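Long-range contacts in purine nucleoside phosphorylase (Schistosoma mansoni, PDB 5TBU), which catalyses the reversible phosphorolysis of purine nucleosides such as inosine and guanosine, giving the free purine base and ribose 1-phosphate: residues L26-I31 and G77-A82; S35-L40 and T116-G121; L100-M105 and I228-C233; G129-I134 and V240-N245. All blocks are in the same frame, centred on the assembly; numbering follows the deposited sequence. Where two conformers were deposited one is given.

Contact 1. Residues L26-I31 and G77-A82; sequences LPDIGI and GRKIVA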
loop_
_atom_site.group_PDB
_atom_site.type_symbol
_atom_site.label_atom_id
_atom_site.label_comp_id
_atom_site.label_asym_id
_atom_site.label_seq_id
_atom_site.Cartn_x
_atom_site.Cartn_y
_atom_site.Cartn_z
ATOM N N LEU A 26 -1.029 24.081 30.737
ATOM C CA LEU A 26 -2.081 23.177 30.284
ATOM C C LEU A 26 -2.597 23.689 28.946
ATOM O O LEU A 26 -3.476 24.564 28.911
ATOM C CB LEU A 26 -3.217 23.086 31.306
ATOM C CG LEU A 26 -2.888 22.265 32.554
ATOM C CD1 LEU A 26 -4.114 22.096 33.440
ATOM C CD2 LEU A 26 -2.313 20.910 32.164
ATOM N N PRO A 27 -2.085 23.190 27.827
ATOM C CA PRO A 27 -2.413 23.783 26.531
ATOM C C PRO A 27 -3.768 23.340 26.006
ATOM O O PRO A 27 -4.221 22.214 26.228
ATOM C CB PRO A 27 -1.289 23.273 25.624
ATOM C CG PRO A 27 -0.941 21.949 26.209
ATOM C CD PRO A 27 -1.111 22.091 27.701
ATOM N N ASP A 28 -4.412 24.260 25.289
ATOM C CA ASP A 28 -5.649 23.986 24.574
ATOM C C ASP A 28 -5.438 23.807 23.077
ATOM O O ASP A 28 -6.341 23.313 22.394
ATOM C CB ASP A 28 -6.655 25.121 24.809
ATOM C CG ASP A 28 -6.913 25.378 26.280
ATOM O OD1 ASP A 28 -7.280 24.421 26.996
ATOM O OD2 ASP A 28 -6.735 26.533 26.724
ATOM N N ILE A 29 -4.273 24.191 22.558
ATOM C CA ILE A 29 -3.997 24.202 21.128
ATOM C C ILE A 29 -2.697 23.450 20.868
ATOM O O ILE A 29 -1.728 23.590 21.624
ATOM C CB ILE A 29 -3.907 25.647 20.589
ATOM C CG1 ILE A 29 -5.160 26.440 20.964
ATOM C CG2 ILE A 29 -3.699 25.650 19.086
ATOM C CD1 ILE A 29 -4.967 27.941 20.923
ATOM N N GLY A 30 -2.675 22.656 19.801
ATOM C CA GLY A 30 -1.480 21.947 19.388
ATOM C C GLY A 30 -1.036 22.406 18.013
ATOM O O GLY A 30 -1.856 22.756 17.163
ATOM N N ILE A 31 0.278 22.408 17.797
ATOM C CA ILE A 31 0.859 22.915 16.559
ATOM C C ILE A 31 1.919 21.940 16.066
ATOM O O ILE A 31 2.760 21.483 16.846
ATOM C CB ILE A 31 1.472 24.317 16.745
ATOM C CG1 ILE A 31 0.428 25.293 17.288
ATOM C CG2 ILE A 31 2.021 24.829 15.430
ATOM C CD1 ILE A 31 1.010 26.606 17.736
ATOM N N GLY A 77 -1.777 35.184 24.135
ATOM C CA GLY A 77 -2.653 34.903 25.255
ATOM C C GLY A 77 -3.213 33.498 25.299
ATOM O O GLY A 77 -4.018 33.198 26.190
ATOM N N ARG A 78 -2.820 32.627 24.374
ATOM C CA ARG A 78 -3.323 31.265 24.302
ATOM C C ARG A 78 -2.225 30.281 24.688
ATOM O O ARG A 78 -1.050 30.486 24.374
ATOM C CB ARG A 78 -3.840 30.943 22.896
ATOM C CG ARG A 78 -4.685 32.045 22.273
ATOM C CD ARG A 78 -5.931 32.333 23.093
ATOM N NE ARG A 78 -6.888 31.230 23.053
ATOM C CZ ARG A 78 -7.829 31.090 22.125
ATOM N NH1 ARG A 78 -7.944 31.980 21.149
ATOM N NH2 ARG A 78 -8.658 30.057 22.171
ATOM N N LYS A 79 -2.618 29.211 25.375
ATOM C CA LYS A 79 -1.681 28.189 25.828
ATOM C C LYS A 79 -1.582 27.098 24.768
ATOM O O LYS A 79 -2.591 26.480 24.411
ATOM C CB LYS A 79 -2.126 27.611 27.170
ATOM C CG LYS A 79 -2.182 28.636 28.291
ATOM C CD LYS A 79 -3.470 28.514 29.088
ATOM C CE LYS A 79 -4.681 28.794 28.208
ATOM N NZ LYS A 79 -5.969 28.679 28.948
ATOM N N ILE A 80 -0.368 26.863 24.265
ATOM C CA ILE A 80 -0.146 25.945 23.156
ATOM C C ILE A 80 0.960 24.961 23.513
ATOM O O ILE A 80 1.751 25.177 24.434
ATOM C CB ILE A 80 0.207 26.687 21.847
ATOM C CG1 ILE A 80 1.598 27.318 21.941
ATOM C CG2 ILE A 80 -0.832 27.753 21.532
ATOM C CD1 ILE A 80 2.650 26.624 21.098
ATOM N N VAL A 81 1.000 23.863 22.759
ATOM C CA VAL A 81 2.096 22.904 22.787
ATOM C C VAL A 81 2.497 22.622 21.345
ATOM O O VAL A 81 1.638 22.342 20.501
ATOM C CB VAL A 81 1.714 21.601 23.520
ATOM C CG1 VAL A 81 0.392 21.048 22.999
ATOM C CG2 VAL A 81 2.822 20.564 23.385
ATOM N N ALA A 82 3.792 22.722 21.056
ATOM C CA ALA A 82 4.296 22.592 19.696
ATOM C C ALA A 82 5.250 21.411 19.588
ATOM O O ALA A 82 6.079 21.186 20.476
ATOM C CB ALA A 82 5.006 23.872 19.244
HETATM O O HOH W 1 -5.399 28.836 25.045
#

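Contact 2. Residues S35-L40 and T116-G121; sequences SGLGKL and TNLAGG. With HPA (hypoxanthine), chain B.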
loop_
_atom_site.group_PDB
_atom_site.type_symbol
_atom_site.label_atom_id
_atom_site.label_comp_id
_atom_site.label_asym_id
_atom_site.label_seq_id
_atom_site.Cartn_x
_atom_site.Cartn_y
_atom_site.Cartn_z
ATOM N N SER A 35 9.059 21.547 7.815
ATOM C CA SER A 35 10.467 21.922 7.803
ATOM C C SER A 35 10.636 23.335 7.259
ATOM O O SER A 35 10.104 23.675 6.198
ATOM C CB SER A 35 11.272 20.930 6.964
ATOM O OG SER A 35 11.179 19.619 7.494
ATOM N N GLY A 36 11.381 24.157 7.994
ATOM C CA GLY A 36 11.578 25.539 7.625
ATOM C C GLY A 36 10.420 26.456 7.951
ATOM O O GLY A 36 10.512 27.659 7.678
ATOM N N LEU A 37 9.336 25.931 8.526
ATOM C CA LEU A 37 8.149 26.713 8.853
ATOM C C LEU A 37 7.902 26.775 10.357
ATOM O O LEU A 37 6.757 26.894 10.797
ATOM C CB LEU A 37 6.921 26.138 8.150
ATOM C CG LEU A 37 6.987 25.942 6.637
ATOM C CD1 LEU A 37 5.708 25.286 6.153
ATOM C CD2 LEU A 37 7.218 27.267 5.927
ATOM N N GLY A 38 8.962 26.698 11.156
ATOM C CA GLY A 38 8.796 26.623 12.593
ATOM C C GLY A 38 9.361 27.794 13.370
ATOM O O GLY A 38 9.666 27.657 14.557
ATOM N N LYS A 39 9.500 28.954 12.721
ATOM C CA LYS A 39 10.023 30.125 13.420
ATOM C C LYS A 39 9.084 30.580 14.532
ATOM O O LYS A 39 9.537 31.150 15.533
ATOM C CB LYS A 39 10.276 31.263 12.428
ATOM C CG LYS A 39 10.772 32.554 13.071
ATOM C CD LYS A 39 12.059 33.055 12.433
ATOM C CE LYS A 39 11.850 33.450 10.980
ATOM N NZ LYS A 39 13.099 33.993 10.375
ATOM N N LEU A 40 7.780 30.326 14.386
ATOM C CA LEU A 40 6.828 30.697 15.428
ATOM C C LEU A 40 7.135 29.997 16.746
ATOM O O LEU A 40 6.830 30.528 17.820
ATOM C CB LEU A 40 5.405 30.376 14.970
ATOM C CG LEU A 40 4.264 30.754 15.916
ATOM C CD1 LEU A 40 4.290 32.244 16.221
ATOM C CD2 LEU A 40 2.924 30.346 15.323
ATOM N N THR A 116 0.991 22.557 9.393
ATOM C CA THR A 116 1.501 23.069 8.129
ATOM C C THR A 116 2.461 22.051 7.528
ATOM O O THR A 116 3.066 21.250 8.247
ATOM C CB THR A 116 2.229 24.418 8.292
ATOM O OG1 THR A 116 3.365 24.256 9.151
ATOM C CG2 THR A 116 1.301 25.462 8.880
ATOM N N ASN A 117 2.602 22.088 6.206
ATOM C CA ASN A 117 3.525 21.186 5.530
ATOM C C ASN A 117 3.921 21.780 4.186
ATOM O O ASN A 117 3.300 22.723 3.689
ATOM C CB ASN A 117 2.917 19.788 5.348
ATOM C CG ASN A 117 1.627 19.804 4.544
ATOM O OD1 ASN A 117 0.535 19.681 5.101
ATOM N ND2 ASN A 117 1.746 19.950 3.229
ATOM N N LEU A 118 4.977 21.211 3.610
ATOM C CA LEU A 118 5.388 21.486 2.240
ATOM C C LEU A 118 4.869 20.374 1.337
ATOM O O LEU A 118 4.820 19.208 1.742
ATOM C CB LEU A 118 6.913 21.582 2.126
ATOM C CG LEU A 118 7.657 22.843 2.587
ATOM C CD1 LEU A 118 7.114 24.071 1.874
ATOM C CD2 LEU A 118 7.618 23.026 4.098
ATOM N N ALA A 119 4.481 20.733 0.116
ATOM C CA ALA A 119 3.908 19.752 -0.795
ATOM C C ALA A 119 4.012 20.266 -2.225
ATOM O O ALA A 119 4.403 21.410 -2.473
ATOM C CB ALA A 119 2.455 19.441 -0.425
ATOM N N GLY A 120 3.658 19.395 -3.166
ATOM C CA GLY A 120 3.656 19.728 -4.576
ATOM C C GLY A 120 2.248 19.935 -5.107
ATOM O O GLY A 120 1.291 19.328 -4.631
ATOM N N GLY A 121 2.134 20.808 -6.106
ATOM C CA GLY A 121 0.845 21.128 -6.689
ATOM C C GLY A 121 0.531 20.240 -7.883
ATOM O O GLY A 121 1.378 20.007 -8.744
HETATM N N1 HPA B . 7.405 19.328 -4.056
HETATM C C2 HPA B . 7.521 19.580 -2.704
HETATM N N3 HPA B . 7.092 18.649 -1.781
HETATM C C4 HPA B . 6.551 17.477 -2.196
HETATM C C5 HPA B . 6.426 17.207 -3.552
HETATM C C6 HPA B . 6.856 18.139 -4.487
HETATM O O6 HPA B . 6.680 17.946 -5.689
HETATM N N7 HPA B . 5.862 15.986 -3.673
HETATM C C8 HPA B . 5.640 15.504 -2.429
HETATM N N9 HPA B . 6.061 16.416 -1.524
HETATM O O HOH W 2 3.954 27.109 10.696
#

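Contact 3. Residues L100-M105 and I228-C233; sequences LPIRVM and IIACHC. With DMS (dimethyl sulfoxide), chain D.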
loop_
_atom_site.group_PDB
_atom_site.type_symbol
_atom_site.label_atom_id
_atom_site.label_comp_id
_atom_site.label_asym_id
_atom_site.label_seq_id
_atom_site.Cartn_x
_atom_site.Cartn_y
_atom_site.Cartn_z
ATOM N N LEU A 100 1.491 8.259 19.367
ATOM C CA LEU A 100 1.660 8.570 20.787
ATOM C C LEU A 100 1.752 10.063 21.089
ATOM O O LEU A 100 1.074 10.515 22.025
ATOM C CB LEU A 100 2.884 7.817 21.333
ATOM C CG LEU A 100 3.113 7.915 22.849
ATOM C CD1 LEU A 100 3.538 6.573 23.436
ATOM C CD2 LEU A 100 4.140 8.986 23.188
ATOM N N PRO A 101 2.549 10.873 20.375
ATOM C CA PRO A 101 2.597 12.310 20.713
ATOM C C PRO A 101 1.261 13.023 20.563
ATOM O O PRO A 101 0.951 13.916 21.362
ATOM C CB PRO A 101 3.647 12.862 19.738
ATOM C CG PRO A 101 4.493 11.688 19.387
ATOM C CD PRO A 101 3.540 10.534 19.337
ATOM N N ILE A 102 0.461 12.662 19.558
ATOM C CA ILE A 102 -0.844 13.299 19.395
ATOM C C ILE A 102 -1.788 12.881 20.515
ATOM O O ILE A 102 -2.553 13.699 21.040
ATOM C CB ILE A 102 -1.429 12.980 18.007
ATOM C CG1 ILE A 102 -0.562 13.598 16.908
ATOM C CG2 ILE A 102 -2.855 13.495 17.896
ATOM C CD1 ILE A 102 0.146 12.585 16.045
ATOM N N ARG A 103 -1.751 11.605 20.905
ATOM C CA ARG A 103 -2.601 11.155 22.001
ATOM C C ARG A 103 -2.128 11.713 23.338
ATOM O O ARG A 103 -2.945 11.912 24.246
ATOM C CB ARG A 103 -2.659 9.628 22.020
ATOM C CG ARG A 103 -3.439 9.075 20.838
ATOM C CD ARG A 103 -3.458 7.558 20.789
ATOM N NE ARG A 103 -4.375 7.085 19.756
ATOM C CZ ARG A 103 -4.456 5.827 19.336
ATOM N NH1 ARG A 103 -3.667 4.899 19.859
ATOM N NH2 ARG A 103 -5.324 5.500 18.388
ATOM N N VAL A 104 -0.828 11.985 23.477
ATOM C CA VAL A 104 -0.357 12.704 24.656
ATOM C C VAL A 104 -0.873 14.139 24.637
ATOM O O VAL A 104 -1.266 14.683 25.677
ATOM C CB VAL A 104 1.180 12.644 24.751
ATOM C CG1 VAL A 104 1.691 13.616 25.804
ATOM C CG2 VAL A 104 1.630 11.232 25.089
ATOM N N MET A 105 -0.892 14.769 23.456
ATOM C CA MET A 105 -1.520 16.082 23.321
ATOM C C MET A 105 -2.967 16.048 23.790
ATOM O O MET A 105 -3.429 16.966 24.477
ATOM C CB MET A 105 -1.460 16.557 21.868
ATOM C CG MET A 105 -0.149 17.175 21.430
ATOM S SD MET A 105 -0.288 17.814 19.745
ATOM C CE MET A 105 1.317 18.577 19.531
ATOM N N ILE A 228 -5.606 11.800 11.121
ATOM C CA ILE A 228 -6.443 10.649 11.446
ATOM C C ILE A 228 -6.399 10.353 12.942
ATOM O O ILE A 228 -7.432 10.074 13.561
ATOM C CB ILE A 228 -6.017 9.430 10.605
ATOM C CG1 ILE A 228 -6.382 9.651 9.134
ATOM C CG2 ILE A 228 -6.662 8.162 11.133
ATOM C CD1 ILE A 228 -5.995 8.506 8.226
ATOM N N ILE A 229 -5.211 10.413 13.549
ATOM C CA ILE A 229 -5.105 10.186 14.990
ATOM C C ILE A 229 -5.853 11.270 15.758
ATOM O O ILE A 229 -6.515 10.994 16.768
ATOM C CB ILE A 229 -3.627 10.107 15.417
ATOM C CG1 ILE A 229 -2.928 8.928 14.732
ATOM C CG2 ILE A 229 -3.511 9.999 16.937
ATOM C CD1 ILE A 229 -3.516 7.565 15.081
ATOM N N ALA A 230 -5.764 12.519 15.294
ATOM C CA ALA A 230 -6.471 13.612 15.955
ATOM C C ALA A 230 -7.981 13.464 15.802
ATOM O O ALA A 230 -8.730 13.588 16.779
ATOM C CB ALA A 230 -5.999 14.956 15.397
ATOM N N CYS A 231 -8.447 13.197 14.578
ATOM C CA CYS A 231 -9.874 12.986 14.355
ATOM C C CYS A 231 -10.388 11.775 15.126
ATOM O O CYS A 231 -11.551 11.757 15.548
ATOM C CB CYS A 231 -10.151 12.825 12.860
ATOM S SG CYS A 231 -11.884 12.564 12.432
ATOM N N HIS A 232 -9.536 10.763 15.325
ATOM C CA HIS A 232 -9.943 9.572 16.065
ATOM C C HIS A 232 -10.335 9.916 17.498
ATOM O O HIS A 232 -11.340 9.411 18.012
ATOM C CB HIS A 232 -8.813 8.537 16.037
ATOM C CG HIS A 232 -9.120 7.266 16.772
ATOM N ND1 HIS A 232 -8.520 6.938 17.968
ATOM C CD2 HIS A 232 -9.943 6.234 16.469
ATOM C CE1 HIS A 232 -8.969 5.765 18.377
ATOM N NE2 HIS A 232 -9.834 5.314 17.485
ATOM N N CYS A 233 -9.572 10.792 18.152
ATOM C CA CYS A 233 -9.825 11.143 19.543
ATOM C C CYS A 233 -10.577 12.462 19.703
ATOM O O CYS A 233 -10.699 12.959 20.827
ATOM C CB CYS A 233 -8.510 11.185 20.329
ATOM S SG CYS A 233 -7.296 12.385 19.747
HETATM S S DMS D . -3.102 2.960 16.449
HETATM O O DMS D . -3.481 2.741 17.880
HETATM C C1 DMS D . -1.454 3.710 16.372
HETATM C C2 DMS D . -2.708 1.364 15.679
HETATM O O HOH W 3 -6.582 8.541 18.552
#

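Contact 4. Residues G129-I134 and V240-N245; sequences GDFVLI and VSLIAN. With HPA (hypoxanthine), chain B.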
loop_
_atom_site.group_PDB
_atom_site.type_symbol
_atom_site.label_atom_id
_atom_site.label_comp_id
_atom_site.label_asym_id
_atom_site.label_seq_id
_atom_site.Cartn_x
_atom_site.Cartn_y
_atom_site.Cartn_z
ATOM N N GLY A 129 4.612 28.833 -4.126
ATOM C CA GLY A 129 4.356 29.882 -3.163
ATOM C C GLY A 129 2.913 30.019 -2.725
ATOM O O GLY A 129 2.632 30.820 -1.823
ATOM N N ASP A 130 1.990 29.275 -3.329
ATOM C CA ASP A 130 0.592 29.338 -2.930
ATOM C C ASP A 130 0.352 28.519 -1.664
ATOM O O ASP A 130 1.092 27.584 -1.344
ATOM C CB ASP A 130 -0.324 28.827 -4.047
ATOM C CG ASP A 130 -0.400 29.776 -5.232
ATOM O OD1 ASP A 130 -0.006 30.952 -5.087
ATOM O OD2 ASP A 130 -0.866 29.345 -6.309
ATOM N N PHE A 131 -0.704 28.886 -0.945
ATOM C CA PHE A 131 -1.192 28.134 0.201
ATOM C C PHE A 131 -2.467 27.394 -0.179
ATOM O O PHE A 131 -3.256 27.866 -1.003
ATOM C CB PHE A 131 -1.472 29.051 1.394
ATOM C CG PHE A 131 -0.284 29.848 1.837
ATOM C CD1 PHE A 131 0.800 29.225 2.431
ATOM C CD2 PHE A 131 -0.254 31.222 1.673
ATOM C CE1 PHE A 131 1.895 29.954 2.845
ATOM C CE2 PHE A 131 0.839 31.959 2.086
ATOM C CZ PHE A 131 1.914 31.324 2.674
ATOM N N VAL A 132 -2.665 26.225 0.428
ATOM C CA VAL A 132 -3.853 25.413 0.190
ATOM C C VAL A 132 -4.443 25.015 1.536
ATOM O O VAL A 132 -3.792 24.316 2.324
ATOM C CB VAL A 132 -3.548 24.163 -0.653
ATOM C CG1 VAL A 132 -4.809 23.333 -0.838
ATOM C CG2 VAL A 132 -2.969 24.558 -2.004
ATOM N N LEU A 133 -5.668 25.461 1.801
ATOM C CA LEU A 133 -6.425 24.979 2.947
ATOM C C LEU A 133 -6.987 23.602 2.610
ATOM O O LEU A 133 -7.820 23.470 1.704
ATOM C CB LEU A 133 -7.548 25.955 3.297
ATOM C CG LEU A 133 -7.148 27.414 3.523
ATOM C CD1 LEU A 133 -8.377 28.285 3.746
ATOM C CD2 LEU A 133 -6.188 27.529 4.697
ATOM N N ILE A 134 -6.529 22.580 3.322
ATOM C CA ILE A 134 -6.913 21.204 3.023
ATOM C C ILE A 134 -8.340 20.973 3.505
ATOM O O ILE A 134 -8.641 21.132 4.692
ATOM C CB ILE A 134 -5.942 20.209 3.672
ATOM C CG1 ILE A 134 -4.529 20.423 3.121
ATOM C CG2 ILE A 134 -6.410 18.782 3.437
ATOM C CD1 ILE A 134 -3.490 19.511 3.738
ATOM N N VAL A 240 -2.725 23.233 6.465
ATOM C CA VAL A 240 -2.373 24.154 5.389
ATOM C C VAL A 240 -1.112 23.643 4.704
ATOM O O VAL A 240 -0.110 23.362 5.372
ATOM C CB VAL A 240 -2.158 25.587 5.915
ATOM C CG1 VAL A 240 -1.818 26.534 4.771
ATOM C CG2 VAL A 240 -3.387 26.071 6.670
ATOM N N SER A 241 -1.162 23.523 3.380
ATOM C CA SER A 241 -0.009 23.129 2.583
ATOM C C SER A 241 0.579 24.342 1.877
ATOM O O SER A 241 -0.152 25.165 1.318
ATOM C CB SER A 241 -0.383 22.070 1.544
ATOM O OG SER A 241 -0.520 20.789 2.126
ATOM N N LEU A 242 1.904 24.443 1.902
ATOM C CA LEU A 242 2.632 25.427 1.111
ATOM C C LEU A 242 3.134 24.751 -0.158
ATOM O O LEU A 242 3.884 23.771 -0.089
ATOM C CB LEU A 242 3.793 26.017 1.907
ATOM C CG LEU A 242 4.751 26.916 1.126
ATOM C CD1 LEU A 242 4.004 28.063 0.464
ATOM C CD2 LEU A 242 5.835 27.443 2.047
ATOM N N ILE A 243 2.718 25.268 -1.310
ATOM C CA ILE A 243 3.084 24.678 -2.593
ATOM C C ILE A 243 4.497 25.117 -2.956
ATOM O O ILE A 243 4.755 26.307 -3.164
ATOM C CB ILE A 243 2.086 25.074 -3.690
ATOM C CG1 ILE A 243 0.657 24.747 -3.257
ATOM C CG2 ILE A 243 2.427 24.365 -4.994
ATOM C CD1 ILE A 243 0.438 23.289 -2.942
ATOM N N ALA A 244 5.415 24.155 -3.037
ATOM C CA ALA A 244 6.784 24.439 -3.443
ATOM C C ALA A 244 6.960 24.441 -4.955
ATOM O O ALA A 244 7.848 25.133 -5.466
ATOM C CB ALA A 244 7.742 23.421 -2.818
ATOM N N ASN A 245 6.126 23.698 -5.678
ATOM C CA ASN A 245 6.233 23.570 -7.125
ATOM C C ASN A 245 4.999 22.843 -7.630
ATOM O O ASN A 245 4.300 22.169 -6.868
ATOM C CB ASN A 245 7.498 22.809 -7.530
ATOM C CG ASN A 245 7.558 21.421 -6.918
ATOM O OD1 ASN A 245 7.851 21.269 -5.731
ATOM N ND2 ASN A 245 7.273 20.402 -7.723
HETATM N N1 HPA B . 7.405 19.328 -4.056
HETATM C C2 HPA B . 7.521 19.580 -2.704
HETATM N N3 HPA B . 7.092 18.649 -1.781
HETATM C C4 HPA B . 6.551 17.477 -2.196
HETATM C C5 HPA B . 6.426 17.207 -3.552
HETATM C C6 HPA B . 6.856 18.139 -4.487
HETATM O O6 HPA B . 6.680 17.946 -5.689
HETATM N N7 HPA B . 5.862 15.986 -3.673
HETATM C C8 HPA B . 5.640 15.504 -2.429
HETATM N N9 HPA B . 6.061 16.416 -1.524
#

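Contact 1. Residues L26-I31 and G77-A82
Lys79 lies against the chain from Leu26 to Asp28 along most of its length. Its CB rests 3.9 Å from Pro27 CA, close to the carbonyl oxygen of Leu26, which CD also approaches. Bends at chi2 (134°) and chi3 (-62°) then turn the chain alongside Asp28, both side chains pointing the same way. CE comes 3.4 Å from Asp28 OD2, and NZ ends 3.2 Å from the same oxygen in a salt bridge whose hydrogen bond is weak. A water donates to Asp28 OD2 and accepts from Lys79 N (2.8 Å). Lys79 O takes Asp28 N at 3.0 Å, from above the carbonyl plane, and weakly Ile29 N. Further along, strands 29-32 and 78-84 pair in parallel: Val81 N donates to Ile29 O at 3.0 Å, and Ile31 N to Val81 O. Ile31 CD1 meets Ile80 CD1 at 3.7 Å, and Ile281 of helix 259-283 packs on Ile29, Ile31 and Ile80. Ile29 CD1 lies over one face of the Arg78 guanidinium, whose NH1 bonds Leu284 O. Side-chain polar contacts thus gather at the strand entry, in a weak, partly exposed, water-bridged ion pair; backbone bonds and buried aliphatic side chains hold the rest.

Contact 2. Residues S35-L40 and T116-G121
Leu37 passes Thr116 with their CA atoms 7.6 Å apart, and no direct hydrogen bond joins the irregular segment 35-40 to residues 116-121. Leu118 CD2 touches both Ser35 O, at 3.3 Å, and Leu37 CD1, at 3.6 Å, the two leucines reaching toward each other tip to tip. With chi1 at -54°, Leu37 CG stands beside its own backbone N, and the CD1 branch also crosses Thr116, 3.9 Å from OG1. That hydroxyl, placed between backbone N and carbonyl carbon (chi1 62°), bonds Gly34 N directly and lies 3.3 Å from a water that donates to Leu37 O at 2.8 Å. Further down the strand, the backbone lies against one face of hypoxanthine: Ala119 C is 3.5 Å from N3 of the base, and Gly120 N equally close to its C5. The loop belongs to a Gly-Ser-Gly-Leu-Gly motif that in trimeric purine nucleoside phosphorylases helps form the phosphate site, and probably does so here. Leucine-to-leucine packing and a threonine hydroxyl hold this glycine-rich loop to the strand, a mostly apolar join made through side chains and without strand pairing between the two segments.

Contact 3. Residues L100-M105 and I228-C233
The Arg103 guanidinium and the His232 imidazole cross obliquely, their planes 40° apart, with Arg103 NH2 3.5 Å from His232 ND1. One water sits in plane at the edge of both groups: it accepts from Arg103 NE at 2.9 Å, lies 2.6 Å from His232 ND1 and donates to Ile229 O at 3.0 Å. His232 NE2, the other ring nitrogen, makes weak hydrogen bonds to Pro159 O and Asn153 OD1. At another edge of the guanidinium, the oxygen of a dimethyl sulfoxide, probably from the crystallisation liquor, takes a bond from Arg103 NH1 (2.9 Å) and a weak one from NH2. NH1 is also bonded to Ala7 O. Ile229 CG2 approaches the guanidinium obliquely. The arginine chain, extended from CG to NE, crosses Ile229 at about a right angle, which carries its charged end past the isoleucine to the histidine. Next to this polar cluster, Ile102 CG2 meets Ile229 CG2 at 3.7 Å and Ala230 CB at 4.3 Å, the apolar seam between two helix segments whose axes approach to 9.5 Å at an angle of 34°. Helix 95-108 turns Val104 to helix 9-22, and Pro101 and Met105 to Met83 of strand 78-84; from helix 224-232, Ile228 packs on Thr201 of the second subunit.

Contact 4. Residues G129-I134 and V240-N245
Val132 and Ser241 form a hydrogen-bonded antiparallel pair in which both backbone amides and both carbonyls are used: Val132 N donates to Ser241 O, in the carbonyl plane, and Ser241 N to Val132 O, each at 2.9 Å. Two residues away on each strand, the almost straight bond from Ile243 N to Asp130 O (2.8 Å, 178°) continues the pairing. Gly129 N then closes it on Ile243 O at 2.7 Å, while Gly129 O accepts from Arg269 NE. The side-chain acceptors find partners nearby: Asp130 OD2 takes the N-H of Lys127, and the buried Ser241 OG is bonded to Asn117 ND2 on the next strand. Strand 236-246 runs between 112-121, parallel to it, and 131-139, antiparallel, within the mixed sheet of the phosphorylase superfamily fold. Its far end enters the purine site. Asn245 CG sits between its backbone N and carbonyl carbon (chi1 58°), which turns the amide toward the base. OD1 of Asn245 accepts from N1 of hypoxanthine at 2.6 Å, and Asn245 ND2 donates to O6 of the base at 3.2 Å, a two-point reading of a 6-oxopurine edge consistent with an inosine-guanosine phosphorylase. Asp250 OD2 takes another bond from ND2, which fixes which way round the amide sits, and Glu203 OE2 binds the base as well. Phe131 CE1 meets Leu242 CD1 at 3.7 Å; the Phe131 ring also meets that of Trp276, planes about 60° apart, and helix 259-283 packs against it. On the side of Val132 and Ser241, Val132 CG2 touches Ile243 CD1 at 3.8 Å. Ile134 CD1 lies 3.6 Å from Ser241 OG.

Overall arrangement
Contacts 1, 2 and 4 all reach the same mixed sheet. Contact 1 joins neighbouring parallel strands and has a solvent-exposed, charged end; contact 4, with every touching residue buried, joins antiparallel strands; contact 2 instead lays a loop against a strand. Contacts 2 and 4 are the closest pair, their centres about 9 Å apart; they lie on the neighbouring strands 112-121 and 236-246 and both touch the hypoxanthine. Contact 3 is the one between helices: buried like contact 4, it combines aliphatic packing with a water-linked arginine and histidine, with no backbone pairing. It touches contact 1 through Met105, which packs on the backbone of Val81 and Ile31.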